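Side-chain contacts in translation initiation factor eif-2b-like protein (Chaetomium thermophilum, PDB 4ZEO), which forms the delta subunit of eIF2B, the guanine nucleotide exchange factor for eIF2, and so probably takes part in translation initiation: residues Pro157-Val162 / Asn210-Tyr215; Gly163-Met166 / Ala170-Asp173; Asn262-Leu267 / Ile438-Phe443; Tyr270-Asn275 / Leu391-Asn396; Arg301-Gly306 / Ala332-Leu337. All coordinates share one frame; numbering follows the deposited sequence.

Contact 1 of 5, residues Pro157-Val162 / Asn210-Tyr215; sequences PAVLAV and NPQIEY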
# COMPACT_ATOMS: atom_id res chain seq x y z
N PRO A 157 -16.10 -2.06 -18.55
CA PRO A 157 -14.85 -2.58 -19.12
C PRO A 157 -13.57 -2.12 -18.39
O PRO A 157 -12.62 -2.90 -18.31
CB PRO A 157 -14.88 -2.07 -20.57
CG PRO A 157 -15.87 -0.94 -20.57
CD PRO A 157 -16.91 -1.38 -19.58
N ALA A 158 -13.55 -0.90 -17.86
CA ALA A 158 -12.38 -0.44 -17.12
C ALA A 158 -12.14 -1.32 -15.89
O ALA A 158 -11.00 -1.66 -15.57
CB ALA A 158 -12.54 1.01 -16.73
N VAL A 159 -13.23 -1.67 -15.21
CA VAL A 159 -13.16 -2.52 -14.02
C VAL A 159 -12.73 -3.95 -14.39
O VAL A 159 -11.94 -4.58 -13.70
CB VAL A 159 -14.54 -2.52 -13.26
CG1 VAL A 159 -14.60 -3.62 -12.17
CG2 VAL A 159 -14.81 -1.11 -12.68
N LEU A 160 -13.24 -4.44 -15.51
CA LEU A 160 -12.92 -5.76 -16.00
C LEU A 160 -11.40 -5.93 -16.22
O LEU A 160 -10.79 -6.91 -15.79
CB LEU A 160 -13.66 -5.98 -17.30
CG LEU A 160 -13.78 -7.40 -17.80
CD1 LEU A 160 -14.80 -8.12 -16.93
CD2 LEU A 160 -14.14 -7.44 -19.28
N ALA A 161 -10.79 -4.93 -16.87
CA ALA A 161 -9.36 -4.93 -17.14
C ALA A 161 -8.56 -4.89 -15.84
O ALA A 161 -7.59 -5.62 -15.69
CB ALA A 161 -8.99 -3.77 -18.03
N VAL A 162 -8.96 -4.03 -14.90
CA VAL A 162 -8.24 -3.95 -13.63
C VAL A 162 -8.31 -5.25 -12.83
O VAL A 162 -7.30 -5.70 -12.28
CB VAL A 162 -8.76 -2.78 -12.77
CG1 VAL A 162 -8.32 -2.92 -11.32
CG2 VAL A 162 -8.29 -1.46 -13.35
N ASN A 210 -21.86 -1.76 -6.82
CA ASN A 210 -21.72 -3.06 -6.16
C ASN A 210 -21.37 -4.21 -7.13
O ASN A 210 -20.57 -5.06 -6.77
CB ASN A 210 -22.99 -3.41 -5.35
CG ASN A 210 -23.02 -2.74 -3.99
OD1 ASN A 210 -22.12 -1.96 -3.64
ND2 ASN A 210 -24.08 -2.99 -3.24
N PRO A 211 -21.95 -4.23 -8.35
CA PRO A 211 -21.49 -5.27 -9.29
C PRO A 211 -19.99 -5.18 -9.62
O PRO A 211 -19.38 -6.24 -9.82
CB PRO A 211 -22.34 -5.02 -10.52
CG PRO A 211 -23.62 -4.50 -9.94
CD PRO A 211 -23.18 -3.58 -8.85
N GLN A 212 -19.42 -3.98 -9.69
CA GLN A 212 -17.98 -3.84 -9.91
C GLN A 212 -17.19 -4.40 -8.72
O GLN A 212 -16.20 -5.09 -8.88
CB GLN A 212 -17.58 -2.36 -10.15
CG GLN A 212 -18.57 -1.55 -10.95
CD GLN A 212 -18.86 -2.11 -12.33
OE1 GLN A 212 -18.01 -2.73 -12.97
NE2 GLN A 212 -20.10 -1.93 -12.78
N ILE A 213 -17.62 -4.07 -7.51
CA ILE A 213 -16.97 -4.57 -6.31
C ILE A 213 -17.03 -6.10 -6.24
O ILE A 213 -16.05 -6.76 -5.89
CB ILE A 213 -17.61 -3.98 -5.05
CG1 ILE A 213 -17.54 -2.45 -5.12
CG2 ILE A 213 -16.93 -4.50 -3.77
CD1 ILE A 213 -18.17 -1.75 -3.96
N GLU A 214 -18.18 -6.66 -6.58
CA GLU A 214 -18.35 -8.10 -6.53
C GLU A 214 -17.43 -8.77 -7.53
O GLU A 214 -16.86 -9.82 -7.24
CB GLU A 214 -19.81 -8.50 -6.83
CG GLU A 214 -20.75 -8.37 -5.64
CD GLU A 214 -22.21 -8.65 -5.98
OE1 GLU A 214 -23.10 -7.93 -5.48
OE2 GLU A 214 -22.47 -9.62 -6.74
N TYR A 215 -17.30 -8.16 -8.69
CA TYR A 215 -16.42 -8.71 -9.69
C TYR A 215 -14.96 -8.69 -9.22
O TYR A 215 -14.23 -9.67 -9.39
CB TYR A 215 -16.57 -7.96 -11.00
CG TYR A 215 -15.52 -8.35 -11.99
CD1 TYR A 215 -15.60 -9.56 -12.67
CD2 TYR A 215 -14.41 -7.55 -12.21
CE1 TYR A 215 -14.64 -9.94 -13.57
CE2 TYR A 215 -13.43 -7.92 -13.11
CZ TYR A 215 -13.55 -9.12 -13.78
OH TYR A 215 -12.57 -9.49 -14.67
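Y215 lays its ring against one flank of helix 157-168, overlapping L160 and the backbone beside it. The L160 methyl CD1 approaches the phenol end obliquely, 3.5 Å from Y215 CZ. At the ring's edge, near its plane, the V159 carbonyl O lies 3.7 Å from Y215 CE2. Y215 has CG anti to its own backbone N (chi1 171°), which sends the ring out across the gap between the helices. There its hydroxyl OH donates a weak hydrogen bond, 3.3 Å long, to L160 O.

V159 fills the angle between this ring and Q212. Its CG1 packs 3.9 Å from Y215 CD2, and the same methyl is 3.8 Å from Q212 CB. The V159 and Q212 side chains cross at about a right angle. Q212 bends at chi2 (-58°), bringing its OE1 to 3.5 Å from V159 CB. The amide spends its polarity elsewhere: OE1 accepts from H156 N, and NE2 reaches D154 O and V208 O. Behind V159, A184 and V188 of helix 174-191 continue the packing.

The two helical segments run almost parallel, at 14°. Chemically this is mainly an apolar junction with one weak polar tie. The buried glutamine amide is bonded by V208 of its own helix and by H156 and D154, and these last two fasten the chain leading into helix 157-168 to helix 200-219.

Contact 2 of 5, residues Gly163-Met166 / Ala170-Asp173; sequences GQQM and ALKD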
# COMPACT_ATOMS: atom_id res chain seq x y z
N GLY A 163 -9.49 -5.87 -12.77
CA GLY A 163 -9.67 -7.13 -12.06
C GLY A 163 -8.85 -8.25 -12.67
O GLY A 163 -8.23 -9.06 -11.97
N GLN A 164 -8.82 -8.28 -14.00
CA GLN A 164 -8.02 -9.28 -14.67
C GLN A 164 -6.55 -9.10 -14.27
O GLN A 164 -5.85 -10.08 -14.01
CB GLN A 164 -8.19 -9.17 -16.18
CG GLN A 164 -9.48 -9.80 -16.66
CD GLN A 164 -9.92 -9.29 -18.00
OE1 GLN A 164 -9.17 -8.62 -18.71
NE2 GLN A 164 -11.15 -9.60 -18.37
N GLN A 165 -6.10 -7.84 -14.17
CA GLN A 165 -4.74 -7.56 -13.74
C GLN A 165 -4.49 -8.04 -12.32
O GLN A 165 -3.41 -8.54 -12.02
CB GLN A 165 -4.46 -6.07 -13.86
CG GLN A 165 -4.53 -5.58 -15.27
CD GLN A 165 -4.48 -4.09 -15.36
OE1 GLN A 165 -3.83 -3.42 -14.54
NE2 GLN A 165 -5.17 -3.54 -16.33
N MET A 166 -5.48 -7.90 -11.45
CA MET A 166 -5.35 -8.40 -10.08
C MET A 166 -5.26 -9.93 -10.02
O MET A 166 -4.37 -10.49 -9.38
CB MET A 166 -6.52 -7.89 -9.22
CG MET A 166 -6.52 -6.37 -9.06
SD MET A 166 -7.73 -5.83 -7.84
CE MET A 166 -7.61 -4.06 -7.99
N ALA A 170 -0.66 -9.38 -12.14
CA ALA A 170 0.02 -8.24 -12.73
C ALA A 170 0.01 -7.05 -11.75
O ALA A 170 0.98 -6.29 -11.67
CB ALA A 170 -0.62 -7.87 -14.04
N LEU A 171 -1.10 -6.87 -11.03
CA LEU A 171 -1.15 -5.87 -9.96
C LEU A 171 -1.03 -6.57 -8.63
O LEU A 171 -1.94 -7.31 -8.25
CB LEU A 171 -2.45 -5.07 -9.97
CG LEU A 171 -2.74 -4.04 -11.03
CD1 LEU A 171 -4.22 -3.71 -10.99
CD2 LEU A 171 -1.87 -2.81 -10.79
N LYS A 172 0.05 -6.31 -7.89
CA LYS A 172 0.26 -7.05 -6.65
C LYS A 172 0.03 -6.28 -5.36
O LYS A 172 -0.71 -6.74 -4.51
CB LYS A 172 1.69 -7.64 -6.63
CG LYS A 172 2.12 -8.22 -7.94
CD LYS A 172 3.45 -8.93 -7.83
CE LYS A 172 3.80 -9.59 -9.18
NZ LYS A 172 4.30 -11.00 -9.04
N ASP A 173 0.65 -5.13 -5.19
CA ASP A 173 0.53 -4.44 -3.91
C ASP A 173 -0.82 -3.74 -3.75
O ASP A 173 -1.50 -3.42 -4.72
CB ASP A 173 1.68 -3.45 -3.73
CG ASP A 173 1.70 -2.40 -4.78
OD1 ASP A 173 1.78 -2.77 -5.97
OD2 ASP A 173 1.63 -1.21 -4.41
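L171 points its side chain at Q165, and two kinds of interaction join them. The first is backbone hydrogen bonding. L171 N donates to Q165 O over 3.0 Å in a nearly straight bond (168° at the hydrogen). A170 N also approaches that oxygen, at 2.9 Å, but its strongly bent geometry makes the bond weak. Two successive N-H groups of the loop thus converge on one carbonyl in the last turn of helix 157-168.

The second kind is van der Waals packing. The L171 methyl CD1 is 3.7 Å from Q165 CB and 4.0 Å from M166 CG, crossing both side chains at a slant. Extended beyond CG, Q165 brings OE1 to 3.6 Å from L171 CD1, with L171 CG almost as near. A170 contributes its CB, which sits 3.5 Å from Q165 O. Beyond the pair, L171 and M166 both lean on helix 174-191, the leucine on S176 and A180, the methionine on R177 and T181.

D173 caps the start of that next helix, with OD1 also bonded to S176 OG. The chemistry therefore divides the work: one carbonyl fixes where the chain leaves the first helix, while leucine and methionine carbons seat the turn on the second.

Contact 3 of 5, residues Asn262-Leu267 / Ile438-Phe443; sequences NERITL and ITEIEF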
# COMPACT_ATOMS: atom_id res chain seq x y z
N ASN A 262 -4.86 11.65 -4.50
CA ASN A 262 -3.77 12.54 -4.16
C ASN A 262 -3.36 12.47 -2.70
O ASN A 262 -2.18 12.38 -2.38
CB ASN A 262 -4.11 13.97 -4.50
CG ASN A 262 -3.03 14.88 -4.07
OD1 ASN A 262 -1.88 14.69 -4.45
ND2 ASN A 262 -3.36 15.85 -3.23
N GLU A 263 -4.33 12.54 -1.81
CA GLU A 263 -4.01 12.58 -0.39
C GLU A 263 -3.62 11.21 0.21
O GLU A 263 -2.71 11.14 1.03
CB GLU A 263 -5.19 13.20 0.35
CG GLU A 263 -5.38 12.75 1.75
CD GLU A 263 -6.67 13.30 2.35
OE1 GLU A 263 -7.65 12.53 2.47
OE2 GLU A 263 -6.69 14.50 2.68
N ARG A 264 -4.28 10.13 -0.20
CA ARG A 264 -3.97 8.84 0.40
C ARG A 264 -2.94 8.02 -0.39
O ARG A 264 -2.46 7.02 0.10
CB ARG A 264 -5.25 8.00 0.56
CG ARG A 264 -6.49 8.71 1.07
CD ARG A 264 -6.33 9.39 2.42
NE ARG A 264 -6.23 8.42 3.49
CZ ARG A 264 -7.22 7.99 4.25
NH1 ARG A 264 -6.94 7.08 5.18
NH2 ARG A 264 -8.47 8.44 4.13
N ILE A 265 -2.61 8.42 -1.61
CA ILE A 265 -1.63 7.68 -2.41
C ILE A 265 -0.46 8.54 -2.85
O ILE A 265 0.66 8.36 -2.36
CB ILE A 265 -2.27 7.08 -3.67
CG1 ILE A 265 -3.39 6.13 -3.26
CG2 ILE A 265 -1.20 6.38 -4.53
CD1 ILE A 265 -4.11 5.49 -4.42
N THR A 266 -0.72 9.49 -3.73
CA THR A 266 0.36 10.28 -4.34
C THR A 266 1.15 11.13 -3.35
O THR A 266 2.35 10.98 -3.23
CB THR A 266 -0.23 11.16 -5.45
OG1 THR A 266 -1.15 10.36 -6.19
CG2 THR A 266 0.84 11.66 -6.38
N LEU A 267 0.47 12.00 -2.62
CA LEU A 267 1.13 12.81 -1.61
C LEU A 267 1.65 11.94 -0.47
O LEU A 267 2.73 12.20 0.09
CB LEU A 267 0.17 13.87 -1.09
CG LEU A 267 0.72 14.89 -0.12
CD1 LEU A 267 1.81 15.68 -0.80
CD2 LEU A 267 -0.39 15.79 0.35
N ILE A 438 5.53 4.80 10.54
CA ILE A 438 5.45 6.13 9.95
C ILE A 438 4.38 6.14 8.83
O ILE A 438 4.48 5.38 7.87
CB ILE A 438 6.79 6.58 9.37
CG1 ILE A 438 7.85 6.68 10.46
CG2 ILE A 438 6.65 7.93 8.65
CD1 ILE A 438 9.22 7.08 9.91
N THR A 439 3.40 7.04 8.94
CA THR A 439 2.34 7.18 7.96
C THR A 439 2.44 8.58 7.35
O THR A 439 3.38 9.31 7.65
CB THR A 439 0.91 6.99 8.54
OG1 THR A 439 0.54 8.14 9.33
CG2 THR A 439 0.80 5.72 9.39
N GLU A 440 1.54 8.89 6.43
CA GLU A 440 1.50 10.22 5.83
C GLU A 440 0.96 11.30 6.81
O GLU A 440 1.00 12.49 6.50
CB GLU A 440 0.67 10.19 4.53
CG GLU A 440 -0.85 10.14 4.71
CD GLU A 440 -1.43 8.75 4.72
OE1 GLU A 440 -0.71 7.80 5.08
OE2 GLU A 440 -2.61 8.60 4.36
N ILE A 441 0.43 10.88 7.97
CA ILE A 441 -0.09 11.84 8.94
C ILE A 441 1.04 12.63 9.59
O ILE A 441 1.95 12.06 10.15
CB ILE A 441 -0.93 11.19 10.03
CG1 ILE A 441 -2.06 10.37 9.42
CG2 ILE A 441 -1.47 12.26 10.98
CD1 ILE A 441 -2.89 11.13 8.44
N GLU A 442 1.03 13.95 9.44
CA GLU A 442 2.05 14.81 10.04
C GLU A 442 1.63 15.54 11.30
O GLU A 442 2.46 15.80 12.17
CB GLU A 442 2.55 15.83 9.00
CG GLU A 442 3.40 15.19 7.91
CD GLU A 442 3.86 16.17 6.85
OE1 GLU A 442 5.08 16.47 6.84
OE2 GLU A 442 3.02 16.66 6.07
N PHE A 443 0.37 15.90 11.41
CA PHE A 443 -0.08 16.60 12.61
C PHE A 443 -1.30 15.93 13.24
O PHE A 443 -1.24 15.45 14.37
CB PHE A 443 -0.38 18.07 12.31
CG PHE A 443 0.65 18.73 11.44
CD1 PHE A 443 1.92 18.99 11.93
CD2 PHE A 443 0.35 19.09 10.13
CE1 PHE A 443 2.87 19.59 11.14
CE2 PHE A 443 1.30 19.68 9.33
CZ PHE A 443 2.56 19.94 9.84
O HOH W 1 -3.25 6.71 2.87
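R264 turns its NE toward E440, and the carboxylate oxygen OE2 lies 3.7 Å from R264 NE, a long salt bridge. OE2 comes at the guanidinium edge, near its plane, although the guanidinium and carboxylate planes are tilted 49° apart. A water fills in between them: it donates to E440 OE2 and, over 2.9 Å, to R264 O, and its bond from R264 NE is weak. T394 OG1, hydrogen-bonded directly to both E440 OE2 and R264 NH1, completes the first shell and joins the two charged groups more closely than they join each other.

Further out is what positions them. The arginine gets there by folding at chi2 and chi3 (-58° and -71°), which curls it back beside its own helix. On the other segment an ST turn shapes the chain around E440: T439 OG1 accepts from I441 N at 3.1 Å. The helix is modified too, with a wider pi-type turn in which L267 N bonds N262 O.

The site lies where helix 246-277 passes the loop that follows strand 436-438, an outermost strand of the parallel sheet within this chain. E440 also rests on A268 of the long helix and on E393 of the neighbouring loop, while I265 faces away to pack on I175 and L178 of helix 174-191.

Contact 4 of 5, residues Tyr270-Asn275 / Leu391-Asn396; sequences YVIARN and LCETIN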
# COMPACT_ATOMS: atom_id res chain seq x y z
N TYR A 270 5.17 10.58 -1.01
CA TYR A 270 6.19 11.60 -0.87
C TYR A 270 6.44 11.92 0.60
O TYR A 270 7.58 11.96 1.03
CB TYR A 270 5.79 12.88 -1.61
CG TYR A 270 6.78 13.99 -1.41
CD1 TYR A 270 7.85 14.14 -2.29
CD2 TYR A 270 6.68 14.84 -0.31
CE1 TYR A 270 8.79 15.14 -2.09
CE2 TYR A 270 7.61 15.82 -0.10
CZ TYR A 270 8.66 15.98 -0.99
OH TYR A 270 9.58 16.97 -0.77
N VAL A 271 5.37 12.14 1.35
CA VAL A 271 5.49 12.53 2.74
C VAL A 271 6.13 11.44 3.58
O VAL A 271 7.05 11.73 4.35
CB VAL A 271 4.10 12.92 3.35
CG1 VAL A 271 4.17 13.05 4.88
CG2 VAL A 271 3.56 14.19 2.71
N ILE A 272 5.70 10.19 3.40
CA ILE A 272 6.28 9.07 4.15
C ILE A 272 7.77 8.92 3.84
O ILE A 272 8.60 8.78 4.75
CB ILE A 272 5.55 7.73 3.85
CG1 ILE A 272 4.14 7.74 4.45
CG2 ILE A 272 6.32 6.55 4.42
CD1 ILE A 272 3.24 6.57 3.98
N ALA A 273 8.13 8.96 2.57
CA ALA A 273 9.54 8.79 2.18
C ALA A 273 10.37 9.94 2.75
O ALA A 273 11.46 9.72 3.27
CB ALA A 273 9.68 8.71 0.67
N ARG A 274 9.84 11.15 2.66
CA ARG A 274 10.56 12.31 3.17
C ARG A 274 10.69 12.25 4.69
O ARG A 274 11.76 12.46 5.24
CB ARG A 274 9.89 13.61 2.75
CG ARG A 274 10.50 14.80 3.42
CD ARG A 274 10.25 16.07 2.64
NE ARG A 274 10.92 17.20 3.27
CZ ARG A 274 10.93 18.44 2.79
NH1 ARG A 274 10.31 18.73 1.66
NH2 ARG A 274 11.58 19.39 3.45
N ASN A 275 9.59 11.97 5.36
CA ASN A 275 9.64 11.95 6.81
C ASN A 275 10.44 10.75 7.34
O ASN A 275 11.15 10.88 8.33
CB ASN A 275 8.21 12.01 7.37
CG ASN A 275 7.58 13.38 7.17
OD1 ASN A 275 8.21 14.27 6.60
ND2 ASN A 275 6.33 13.54 7.59
N LEU A 391 6.81 1.43 7.50
CA LEU A 391 6.30 2.51 6.64
C LEU A 391 5.00 2.08 5.98
O LEU A 391 4.95 1.05 5.30
CB LEU A 391 7.31 2.88 5.58
CG LEU A 391 8.75 3.13 6.05
CD1 LEU A 391 9.69 3.39 4.86
CD2 LEU A 391 8.78 4.28 7.05
N CYS A 392 3.94 2.85 6.20
CA CYS A 392 2.64 2.45 5.68
C CYS A 392 1.64 3.61 5.57
O CYS A 392 1.54 4.45 6.47
CB CYS A 392 2.09 1.32 6.58
SG CYS A 392 0.65 0.44 5.99
N GLU A 393 0.85 3.61 4.50
CA GLU A 393 -0.18 4.63 4.30
C GLU A 393 -1.35 4.33 5.22
O GLU A 393 -1.65 3.17 5.48
CB GLU A 393 -0.64 4.66 2.82
CG GLU A 393 0.47 4.95 1.83
CD GLU A 393 1.23 3.70 1.33
OE1 GLU A 393 1.18 2.61 1.98
OE2 GLU A 393 1.89 3.80 0.27
N THR A 394 -2.04 5.36 5.69
CA THR A 394 -3.14 5.20 6.63
C THR A 394 -4.27 4.38 6.04
O THR A 394 -4.97 3.68 6.77
CB THR A 394 -3.72 6.56 7.10
OG1 THR A 394 -4.19 7.30 5.98
CG2 THR A 394 -2.68 7.36 7.82
N ILE A 395 -4.44 4.46 4.72
CA ILE A 395 -5.53 3.78 4.00
C ILE A 395 -5.39 2.23 4.10
O ILE A 395 -6.35 1.49 3.90
CB ILE A 395 -5.57 4.23 2.50
CG1 ILE A 395 -6.88 3.86 1.81
CG2 ILE A 395 -4.40 3.66 1.70
CD1 ILE A 395 -8.02 4.77 2.08
N ASN A 396 -4.19 1.77 4.41
CA ASN A 396 -3.89 0.35 4.60
C ASN A 396 -4.25 -0.16 6.01
O ASN A 396 -4.19 -1.36 6.26
CB ASN A 396 -2.40 0.08 4.31
CG ASN A 396 -2.06 0.16 2.82
OD1 ASN A 396 -2.77 -0.38 1.98
ND2 ASN A 396 -0.97 0.85 2.49
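I272 pushes its side chain from helix 246-277 into the bend where strand 387-391 gives way to a loop, and this is the tight part of the contact. Its terminal methyl CD1 lies 3.7 Å from C392 O and is 3.9 Å from E393 CG. The other branch, CG2, meets the backbone end of a leucine side chain, 4.0 Å from L391 CB; the side chains of I272 and L391 run antiparallel alongside one another. The extended chi2 of I272 (169°) is what carries CD1 past the strand end to the loop backbone. All four touching residues are buried, and nothing polar links the two segments here.

The bend of E393 at chi2 (88°) leaves CG beside I272 and turns the carboxylate to R293, with which OE2 forms a salt bridge. The carbonyl O of E393 takes N396 N at 3.1 Å as the chain enters a short 3-10 turn.

The far flank of the helix is looser and exposed. Y270 and R274 take no part in the contact and pair with each other: R274 NH1 donates to Y270 OH over 3.1 Å, the hydroxyl lying 19° out of the guanidinium plane. R301 of helix 293-304 brings a second positive charge close to R274.

The contact thus sets the long helix against the C-terminal end of strand 387-391, an inner strand of the parallel sheet. L391 also touches T298 of helix 293-304, L391 bonds through its backbone with L357 of strand 354-358, and I395 and N396 lean on I175 of helix 174-191.

Contact 5 of 5, residues Arg301-Gly306 / Ala332-Leu337; sequences RARKEG and AGIPVL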
# COMPACT_ATOMS: atom_id res chain seq x y z
N ARG A 301 15.52 8.88 -1.25
CA ARG A 301 15.40 10.24 -0.75
C ARG A 301 16.60 10.64 0.13
O ARG A 301 17.19 11.72 -0.05
CB ARG A 301 14.08 10.40 0.03
CG ARG A 301 13.88 11.74 0.70
CD ARG A 301 13.47 12.79 -0.27
NE ARG A 301 13.41 14.08 0.41
CZ ARG A 301 12.96 15.21 -0.12
NH1 ARG A 301 12.51 15.27 -1.37
NH2 ARG A 301 12.96 16.31 0.63
N ALA A 302 16.99 9.75 1.05
CA ALA A 302 18.10 10.04 1.96
C ALA A 302 19.38 10.25 1.19
O ALA A 302 20.16 11.17 1.48
CB ALA A 302 18.27 8.91 2.96
N ARG A 303 19.57 9.42 0.16
CA ARG A 303 20.74 9.55 -0.70
C ARG A 303 20.73 10.87 -1.46
O ARG A 303 21.75 11.54 -1.56
CB ARG A 303 20.81 8.38 -1.68
CG ARG A 303 22.06 8.39 -2.55
CD ARG A 303 23.28 8.12 -1.70
NE ARG A 303 24.52 8.38 -2.42
CZ ARG A 303 25.49 9.16 -1.95
NH1 ARG A 303 25.34 9.76 -0.78
NH2 ARG A 303 26.59 9.34 -2.66
N LYS A 304 19.57 11.26 -1.99
CA LYS A 304 19.47 12.53 -2.70
C LYS A 304 19.72 13.69 -1.75
O LYS A 304 20.23 14.73 -2.17
CB LYS A 304 18.10 12.68 -3.38
CG LYS A 304 18.15 12.48 -4.90
CD LYS A 304 16.77 12.42 -5.52
CE LYS A 304 16.12 11.06 -5.24
NZ LYS A 304 14.75 10.89 -5.80
N GLU A 305 19.39 13.52 -0.47
CA GLU A 305 19.68 14.52 0.54
C GLU A 305 21.18 14.60 0.86
O GLU A 305 21.61 15.47 1.62
CB GLU A 305 18.88 14.22 1.81
CG GLU A 305 17.41 14.46 1.63
CD GLU A 305 16.59 13.91 2.77
OE1 GLU A 305 17.14 13.10 3.55
OE2 GLU A 305 15.38 14.27 2.87
N GLY A 306 21.96 13.70 0.29
CA GLY A 306 23.41 13.76 0.45
C GLY A 306 23.94 12.84 1.53
O GLY A 306 25.13 12.84 1.81
N ALA A 332 22.08 4.23 -7.54
CA ALA A 332 21.94 5.52 -6.86
C ALA A 332 23.20 5.92 -6.07
O ALA A 332 23.27 7.03 -5.52
CB ALA A 332 20.73 5.52 -5.94
N GLY A 333 24.16 4.99 -5.94
CA GLY A 333 25.41 5.26 -5.26
C GLY A 333 25.49 4.75 -3.82
O GLY A 333 26.46 5.03 -3.12
N ILE A 334 24.47 3.99 -3.41
CA ILE A 334 24.39 3.42 -2.08
C ILE A 334 25.09 2.07 -2.03
O ILE A 334 24.84 1.22 -2.88
CB ILE A 334 22.93 3.21 -1.65
CG1 ILE A 334 22.13 4.53 -1.77
CG2 ILE A 334 22.85 2.65 -0.24
CD1 ILE A 334 20.62 4.38 -1.64
N PRO A 335 25.99 1.88 -1.04
CA PRO A 335 26.64 0.58 -0.85
C PRO A 335 25.64 -0.43 -0.31
O PRO A 335 25.04 -0.18 0.73
CB PRO A 335 27.74 0.87 0.18
CG PRO A 335 27.83 2.34 0.28
CD PRO A 335 26.47 2.87 -0.06
N VAL A 336 25.46 -1.55 -1.01
CA VAL A 336 24.46 -2.53 -0.61
C VAL A 336 25.04 -3.93 -0.42
O VAL A 336 25.82 -4.41 -1.25
CB VAL A 336 23.31 -2.61 -1.64
CG1 VAL A 336 22.27 -3.65 -1.20
CG2 VAL A 336 22.65 -1.24 -1.84
N LEU A 337 24.67 -4.55 0.69
CA LEU A 337 24.97 -5.94 0.97
C LEU A 337 23.71 -6.78 0.74
O LEU A 337 22.68 -6.56 1.36
CB LEU A 337 25.47 -6.10 2.39
CG LEU A 337 26.01 -7.45 2.86
CD1 LEU A 337 27.07 -7.96 1.91
CD2 LEU A 337 26.55 -7.28 4.27
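Two Schellman motifs face each other here, with R303 CA 7.3 Å from I334 CA, and both segments belong to the Rossmann-like alternation of helices and parallel strands. After helix 293-304, G306 is the first residue to leave helical angles, with a positive phi of 97°; G333 does the same after helix 321-331, at 100°. At such angles a CB would jam against the preceding carbonyl, which accounts for glycine at both places. After G333 the chain runs through P335 into strand 336-338.

Among the side chains, R303, near the C-terminal end of its helix, does most of the touching, and with its carbons. CG lies anti to the backbone N (chi1 -176°), directing the chain over the turn. R303 CG comes 3.5 Å from A332 O, and R303 CD packs 3.8 Å from I334 CG1, the two side chains lying alongside and heading opposite ways. R303 NE lies 3.6 Å from A332 O, which sits at the guanidinium edge, with no hydrogen bond between them; the polar end is engaged by K307 O, through NH1. The arginine stem lies against I334, which also touches F309, V311 and L329.

R301 on the same helix leans the other way, toward A277 and Y270 of helix 246-277. It forms a salt bridge along its own helix, where R301 NE lies 3.2 Å from E305 OE2 and meets that oxygen from above the carboxylate plane.

Overall arrangement
Contacts 1 and 2 come first along the chain, contact 2 lying between the two segments of contact 1; they share helix 157-168, their centres are about 12 Å apart, and Y215 touches G163 and Q164. The other three come later, around the parallel sheet and its helices. Contacts 3 and 4 both use helix 246-277, with centres about 5 Å apart and T394 joining them; contact 5 lies between the two segments of each along the sequence and meets contact 4 through R301. Contacts 1 and 5 lie about 40 Å apart, centre to centre, on opposite sides of the chain's centre. Helix 246-277 thus runs from the helical region to the Rossmann-like part, tying them together.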